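Local coordinates for protein 2-hydroxy-3-oxopropionate reductase (Polaromonas sp. JS666, PDB 4DLL) that probably catalyses the NAD(P)H-dependent, reversible reduction of 2-hydroxy-3-oxopropanoate (tartronate semialdehyde) to D-glycerate, at residues Ala136-Ala140 with Leu141-His145. Numbering follows the deposited sequence.
Sequences ARLGA and LGIAH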
ATOM      1  N   ALA A 136     -29.497 -15.267   8.738  1.00 35.83           N
ATOM      2  CA  ALA A 136     -30.801 -15.392   9.443  1.00 36.94           C
ATOM      3  C   ALA A 136     -31.657 -16.539   8.849  1.00 38.01           C
ATOM      4  O   ALA A 136     -32.101 -17.405   9.615  1.00 38.30           O
ATOM      5  CB  ALA A 136     -31.587 -14.027   9.467  1.00 35.89           C
ATOM      6  N   ARG A 137     -31.839 -16.569   7.508  1.00 38.54           N
ATOM      7  CA  ARG A 137     -32.630 -17.622   6.853  1.00 40.10           C
ATOM      8  C   ARG A 137     -32.085 -19.015   7.145  1.00 39.96           C
ATOM      9  O   ARG A 137     -32.822 -19.885   7.620  1.00 40.00           O
ATOM     10  CB  ARG A 137     -32.723 -17.469   5.338  1.00 39.76           C
ATOM     11  CG  ARG A 137     -32.877 -16.081   4.834  1.00 44.90           C
ATOM     12  CD  ARG A 137     -34.273 -15.627   4.608  1.00 50.20           C
ATOM     13  NE  ARG A 137     -34.845 -16.203   3.383  1.00 54.38           N
ATOM     14  CZ  ARG A 137     -34.680 -15.720   2.144  1.00 55.57           C
ATOM     15  NH1 ARG A 137     -33.924 -14.643   1.911  1.00 55.11           N
ATOM     16  NH2 ARG A 137     -35.271 -16.333   1.122  1.00 55.71           N
ATOM     17  N   LEU A 138     -30.814 -19.255   6.831  1.00 40.15           N
ATOM     18  CA  LEU A 138     -30.220 -20.572   7.143  1.00 40.18           C
ATOM     19  C   LEU A 138     -30.364 -20.947   8.617  1.00 39.99           C
ATOM     20  O   LEU A 138     -30.650 -22.102   8.943  1.00 40.52           O
ATOM     21  CB  LEU A 138     -28.754 -20.711   6.678  1.00 38.75           C
ATOM     22  CG  LEU A 138     -28.457 -20.314   5.238  1.00 38.56           C
ATOM     23  CD1 LEU A 138     -27.019 -20.556   4.845  1.00 37.35           C
ATOM     24  CD2 LEU A 138     -29.364 -20.999   4.244  1.00 39.23           C
ATOM     25  N   GLY A 139     -30.129 -20.001   9.506  1.00 40.33           N
ATOM     26  CA  GLY A 139     -30.319 -20.267  10.925  1.00 40.98           C
ATOM     27  C   GLY A 139     -31.769 -20.690  11.178  1.00 41.58           C
ATOM     28  O   GLY A 139     -32.019 -21.669  11.897  1.00 41.32           O
ATOM     29  N   ALA A 140     -32.724 -19.999  10.541  1.00 41.49           N
ATOM     30  CA  ALA A 140     -34.153 -20.424  10.575  1.00 41.05           C
ATOM     31  C   ALA A 140     -34.216 -21.937  10.364  1.00 40.78           C
ATOM     32  O   ALA A 140     -35.053 -22.613  10.951  1.00 41.14           O
ATOM     33  CB  ALA A 140     -34.991 -19.709   9.482  1.00 41.07           C
ATOM     34  N   LEU A 141     -33.308 -22.471   9.542  1.00 39.42           N
ATOM     35  CA  LEU A 141     -33.386 -23.862   9.129  1.00 38.28           C
ATOM     36  C   LEU A 141     -32.395 -24.790   9.836  1.00 37.43           C
ATOM     37  O   LEU A 141     -32.219 -25.915   9.411  1.00 37.89           O
ATOM     38  CB  LEU A 141     -33.233 -23.962   7.605  1.00 37.83           C
ATOM     39  CG  LEU A 141     -34.346 -23.350   6.732  1.00 39.39           C
ATOM     40  CD1 LEU A 141     -33.993 -23.353   5.258  1.00 35.79           C
ATOM     41  CD2 LEU A 141     -35.685 -24.056   6.945  1.00 37.56           C
ATOM     42  N   GLY A 142     -31.753 -24.339  10.903  1.00 37.51           N
ATOM     43  CA  GLY A 142     -30.755 -25.182  11.618  1.00 36.87           C
ATOM     44  C   GLY A 142     -29.366 -25.242  10.951  1.00 36.68           C
ATOM     45  O   GLY A 142     -28.532 -26.119  11.231  1.00 37.37           O
ATOM     46  N   ILE A 143     -29.106 -24.307  10.053  1.00 36.22           N
ATOM     47  CA  ILE A 143     -27.826 -24.314   9.315  1.00 35.23           C
ATOM     48  C   ILE A 143     -27.047 -23.053   9.633  1.00 34.46           C
ATOM     49  O   ILE A 143     -27.559 -21.923   9.479  1.00 33.02           O
ATOM     50  CB  ILE A 143     -28.012 -24.355   7.772  1.00 35.76           C
ATOM     51  CG1 ILE A 143     -28.951 -25.478   7.317  1.00 35.64           C
ATOM     52  CG2 ILE A 143     -26.681 -24.455   7.069  1.00 35.57           C
ATOM     53  CD1 ILE A 143     -29.650 -25.079   6.038  1.00 40.89           C
ATOM     54  N   ALA A 144     -25.813 -23.291  10.073  1.00 33.38           N
ATOM     55  CA  ALA A 144     -24.816 -22.280  10.368  1.00 33.37           C
ATOM     56  C   ALA A 144     -24.301 -21.603   9.104  1.00 32.30           C
ATOM     57  O   ALA A 144     -24.314 -22.158   8.039  1.00 33.50           O
ATOM     58  CB  ALA A 144     -23.585 -22.927  11.209  1.00 32.22           C
ATOM     59  N   HIS A 145     -23.798 -20.401   9.263  1.00 32.46           N
ATOM     60  CA  HIS A 145     -23.334 -19.569   8.182  1.00 31.48           C
ATOM     61  C   HIS A 145     -22.131 -18.832   8.743  1.00 31.22           C
ATOM     62  O   HIS A 145     -22.177 -18.335   9.861  1.00 30.19           O
ATOM     63  CB  HIS A 145     -24.416 -18.556   7.881  1.00 31.07           C
ATOM     64  CG  HIS A 145     -24.167 -17.711   6.667  1.00 32.77           C
ATOM     65  ND1 HIS A 145     -23.406 -16.563   6.706  1.00 28.87           N
ATOM     66  CD2 HIS A 145     -24.660 -17.797   5.407  1.00 26.69           C
ATOM     67  CE1 HIS A 145     -23.384 -16.013   5.503  1.00 28.24           C
ATOM     68  NE2 HIS A 145     -24.128 -16.745   4.701  1.00 30.52           N
TER
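A Schellman motif closes helix 128-140 where L138 and G139 meet G142 and I143, and the chain then turns back into strand 144-151. Its outer bond runs from I143 N to L138 O at 2.9 Å, with an N-H...O angle of 158°. Inside this loop, G142 N reaches G139 O at 2.9 Å and is nearly straight, at 171°. Both donors stand well above the plane of the carbonyl they meet, off its lone pairs. G142 takes the positive-phi C-prime position, which reverses the chain so that two of the last carbonyls of the helix find backbone N-H partners beyond its end.

The reversal also brings apolar side chains together across the turn. L138 CB packs on I143 CB at 3.9 Å, the hydrophobic contact that commonly accompanies this cap. Farther out, L138 CD1 lies in the plane of the H145 imidazole, at its edge, 3.7 Å from H145 CD2. With CG of H145 anti to the backbone N (chi1 -173°), the ring offers its CD2 edge to that methyl; the same ring also meets that of F120 on strand 119-122. L138 is buried, and L105, F106 and A111 cover it further, while I143 settles on M114 and S118.

A backbone hydrogen bond between A144 and F120 joins the emerging strand to its parallel neighbour 119-122. The cap thus makes the return turn of a beta-alpha-beta crossover in the Rossmann-type NAD-binding domain of the 6-phosphogluconate dehydrogenase family.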